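Local structure of DNA polymerase III subunit beta (Pseudomonas aeruginosa, 4TSZ) at residues F4-Q7 against R8-L12; L36-G40 against Q41-L45. The protein forms a dimeric ring around DNA that tethers DNA polymerases and other proteins to it and confers processivity on them. All coordinates share one frame; numbering follows the deposited sequence.

Interaction 1: F4-Q7 against R8-L12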
# COMPACT_ATOMS: atom_id res chain seq x y z
N PHE E 4 25.09 15.94 22.60
CA PHE E 4 25.26 16.65 21.34
C PHE E 4 23.98 17.38 20.93
O PHE E 4 22.89 17.07 21.43
CB PHE E 4 25.74 15.69 20.21
CG PHE E 4 24.77 14.60 19.83
CD1 PHE E 4 24.75 13.39 20.52
CD2 PHE E 4 23.91 14.76 18.75
CE1 PHE E 4 23.86 12.37 20.16
CE2 PHE E 4 23.01 13.75 18.40
CZ PHE E 4 22.99 12.56 19.11
N THR E 5 24.13 18.36 20.04
CA THR E 5 23.05 19.11 19.42
C THR E 5 23.13 18.83 17.92
O THR E 5 24.24 18.65 17.38
CB THR E 5 23.05 20.61 19.78
OG1 THR E 5 24.32 21.18 19.49
CG2 THR E 5 22.67 20.86 21.22
N ILE E 6 21.96 18.73 17.28
CA ILE E 6 21.84 18.42 15.85
C ILE E 6 20.52 18.97 15.29
O ILE E 6 19.50 18.97 15.98
CB ILE E 6 22.00 16.87 15.63
CG1 ILE E 6 22.16 16.49 14.13
CG2 ILE E 6 20.91 16.04 16.35
CD1 ILE E 6 22.84 15.14 13.85
N GLN E 7 20.54 19.43 14.02
CA GLN E 7 19.35 19.90 13.33
C GLN E 7 18.53 18.68 12.98
O GLN E 7 19.10 17.63 12.66
CB GLN E 7 19.71 20.67 12.04
CG GLN E 7 20.25 22.08 12.27
CD GLN E 7 19.17 23.07 12.64
OE1 GLN E 7 19.12 23.57 13.77
NE2 GLN E 7 18.29 23.38 11.69
N ARG E 8 17.19 18.81 13.04
CA ARG E 8 16.23 17.73 12.74
C ARG E 8 16.58 16.94 11.48
O ARG E 8 16.69 15.72 11.55
CB ARG E 8 14.79 18.29 12.67
CG ARG E 8 13.74 17.25 12.31
CD ARG E 8 12.42 17.90 11.94
NE ARG E 8 11.46 16.96 11.36
CZ ARG E 8 11.36 16.68 10.07
NH1 ARG E 8 12.17 17.25 9.19
NH2 ARG E 8 10.45 15.81 9.64
N GLU E 9 16.77 17.65 10.35
CA GLU E 9 17.05 17.06 9.04
C GLU E 9 18.39 16.36 8.96
O GLU E 9 18.49 15.33 8.28
CB GLU E 9 16.88 18.11 7.92
CG GLU E 9 15.46 18.61 7.74
CD GLU E 9 14.93 19.53 8.84
OE1 GLU E 9 15.75 20.13 9.57
OE2 GLU E 9 13.68 19.64 8.97
N ALA E 10 19.41 16.89 9.66
CA ALA E 10 20.76 16.31 9.70
C ALA E 10 20.74 14.95 10.41
O ALA E 10 21.45 14.04 9.98
CB ALA E 10 21.72 17.26 10.39
N LEU E 11 19.91 14.81 11.47
CA LEU E 11 19.77 13.56 12.21
C LEU E 11 18.86 12.59 11.46
O LEU E 11 19.17 11.40 11.38
CB LEU E 11 19.22 13.83 13.64
CG LEU E 11 18.93 12.60 14.54
CD1 LEU E 11 20.20 11.80 14.84
CD2 LEU E 11 18.23 13.01 15.81
N LEU E 12 17.74 13.11 10.91
CA LEU E 12 16.74 12.31 10.20
C LEU E 12 17.27 11.51 9.02
O LEU E 12 16.92 10.33 8.91
CB LEU E 12 15.54 13.18 9.79
CG LEU E 12 14.25 12.47 9.37
CD1 LEU E 12 13.70 11.58 10.50
CD2 LEU E 12 13.20 13.48 8.93
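From Gln7 at the N-cap, the chain turns out of strand 4-7 directly into helix 8-12, and the two axes stand nearly perpendicular, at 96°, with a closest approach of 5.3 Å. Gln7 O joins them: it points into the first helical turn and accepts a hydrogen bond from Leu11 N at 3.2 Å, the amide arriving almost head-on to the carbonyl. Ile6 fills the inside of the corner. With chi1 at -169°, its CG1 branch swings away from the backbone N and extends over the helix, where CG1 meets Ala10 CB at 3.8 Å. CD1 then reaches the stem of Leu11, 3.9 Å from its CB, and the two side chains cross at about a right angle, the CG2 branch of Ile6 touching the same CB. On the helix itself, Arg8 NH1 forms a 2.8 Å salt bridge with Glu9 OE2, approaching from above the carboxylate plane, while Leu12 CD2 lies over one face of the guanidinium, displaced toward its rim. Arg8 NH2 also bonds to Lys81 O, Glu9 OE2 to Asp86 N, and Gln7 NE2 to Asp86 O. Apolar packing thus lines the inner side of the corner, alongside the Gln7 O to Leu11 N bond, and the charged pair probably anchors the first turn to the end of helix 73-82 and the loop that follows.

Interaction 2: L36-G40 against Q41-L45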
# COMPACT_ATOMS: atom_id res chain seq x y z
N LEU E 36 24.40 4.69 18.78
CA LEU E 36 24.80 6.10 18.67
C LEU E 36 26.20 6.22 19.25
O LEU E 36 26.42 5.81 20.39
CB LEU E 36 23.82 6.98 19.49
CG LEU E 36 22.64 7.69 18.80
CD1 LEU E 36 22.12 6.95 17.55
CD2 LEU E 36 21.54 7.97 19.79
N VAL E 37 27.16 6.72 18.46
CA VAL E 37 28.55 6.89 18.91
C VAL E 37 28.99 8.32 18.60
O VAL E 37 28.99 8.73 17.43
CB VAL E 37 29.54 5.84 18.32
CG1 VAL E 37 30.98 6.14 18.74
CG2 VAL E 37 29.17 4.42 18.70
N VAL E 38 29.38 9.07 19.64
CA VAL E 38 29.94 10.42 19.50
C VAL E 38 31.45 10.30 19.77
O VAL E 38 31.85 9.92 20.86
CB VAL E 38 29.24 11.50 20.37
CG1 VAL E 38 29.99 12.83 20.32
CG2 VAL E 38 27.79 11.69 19.95
N GLU E 39 32.26 10.57 18.74
CA GLU E 39 33.72 10.56 18.82
C GLU E 39 34.16 11.88 18.19
O GLU E 39 33.94 12.09 16.99
CB GLU E 39 34.31 9.33 18.11
CG GLU E 39 35.82 9.19 18.29
CD GLU E 39 36.43 7.92 17.73
OE1 GLU E 39 35.98 6.82 18.13
OE2 GLU E 39 37.38 8.02 16.92
N GLY E 40 34.66 12.78 19.03
CA GLY E 40 35.04 14.13 18.63
C GLY E 40 33.81 14.87 18.15
O GLY E 40 32.77 14.85 18.82
N GLN E 41 33.89 15.46 16.94
CA GLN E 41 32.77 16.18 16.33
C GLN E 41 32.00 15.32 15.30
O GLN E 41 31.40 15.86 14.36
CB GLN E 41 33.22 17.54 15.78
CG GLN E 41 33.65 18.54 16.85
CD GLN E 41 32.56 18.83 17.87
OE1 GLN E 41 31.45 19.25 17.53
NE2 GLN E 41 32.86 18.61 19.14
N GLN E 42 32.01 13.99 15.48
CA GLN E 42 31.31 13.07 14.60
C GLN E 42 30.34 12.17 15.35
O GLN E 42 30.70 11.55 16.36
CB GLN E 42 32.27 12.21 13.76
CG GLN E 42 31.55 11.41 12.65
CD GLN E 42 32.46 10.49 11.87
OE1 GLN E 42 32.89 9.44 12.36
NE2 GLN E 42 32.74 10.85 10.62
N LEU E 43 29.11 12.09 14.82
CA LEU E 43 28.07 11.18 15.29
C LEU E 43 27.95 10.05 14.26
O LEU E 43 27.81 10.31 13.06
CB LEU E 43 26.71 11.90 15.47
CG LEU E 43 25.49 10.99 15.76
CD1 LEU E 43 25.55 10.37 17.17
CD2 LEU E 43 24.18 11.74 15.56
N SER E 44 28.02 8.81 14.73
CA SER E 44 27.84 7.62 13.90
C SER E 44 26.58 6.93 14.37
O SER E 44 26.34 6.84 15.58
CB SER E 44 29.04 6.68 14.00
OG SER E 44 30.18 7.28 13.41
N LEU E 45 25.75 6.47 13.43
CA LEU E 45 24.49 5.77 13.70
C LEU E 45 24.58 4.40 13.05
O LEU E 45 24.82 4.33 11.85
CB LEU E 45 23.26 6.55 13.18
CG LEU E 45 23.01 7.96 13.75
CD1 LEU E 45 23.70 9.02 12.91
CD2 LEU E 45 21.53 8.26 13.81
O HOH W 1 31.25 8.81 15.67
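Val37 and Ser44 form a hydrogen-bonded antiparallel pair, joined by two bonds: Val37 N bonds to Ser44 O at 3.0 Å and Ser44 N to Val37 O at 2.9 Å, each donor lying in the plane of the carbonyl it meets. Nearer the turn the pattern changes. Glu39 N approaches Gln42 O almost end-on, whereas Gln42 N sits 43° above the plane of the Glu39 carbonyl, as the type II' turn from Glu39 to Gln42 bends the chain back. Gly40 takes a positive phi of 63° there, a conformation that favours glycine. A water donates to Val37 O and also hydrogen-bonds Ser44 OG at 2.9 Å, so it bridges the two strands on the face that carries Val37, Glu39, Gln42 and Ser44. The other face is apolar. The side chains of Leu36 and Leu45 run alongside each other in a common direction, with Leu36 CD1 4.0 Å from Leu45 CD2. Leu43 reaches over to the opposite strand: its CG is anti to the backbone N (chi1 171°), and its CD1 sits between Val38 CG2, at 3.8 Å, and Leu36 CG, at 4.3 Å. This is a two-residue beta hairpin with one oily and one largely polar face. Backbone bonds continue the sheet on both flanks, from Leu36 and Val38 to Ile69 and Gly67, and from Leu43 and Leu45 to Val58 and Gly56. The oily face packs on helix 8-19, through Leu11, Pro14 and Leu15, and on Phe4 and Ile6 of strand 3-7.

Interaction 1 comes first along the chain and interaction 2 follows after helix 8-19, both within the N-terminal domain, with centres about 12 Å apart. They belong to different sheets: strand 3-7 is outermost, within this chain, in an antiparallel sheet of four strands, while 36-45 is a hairpin in an eight-stranded one that continues into strands of the central domain. The two meet through apolar side chains: Phe4 CD1 is 3.5 Å from Val38 CG2, Ile6 CD1 is 4.0 Å from Leu43 CD2, and Leu11 CD1 is 3.9 Å from Leu45 CD2. The strand-to-helix corner and the hairpin therefore share one hydrophobic core, uniting both sheets and the helix in a single domain of the ring.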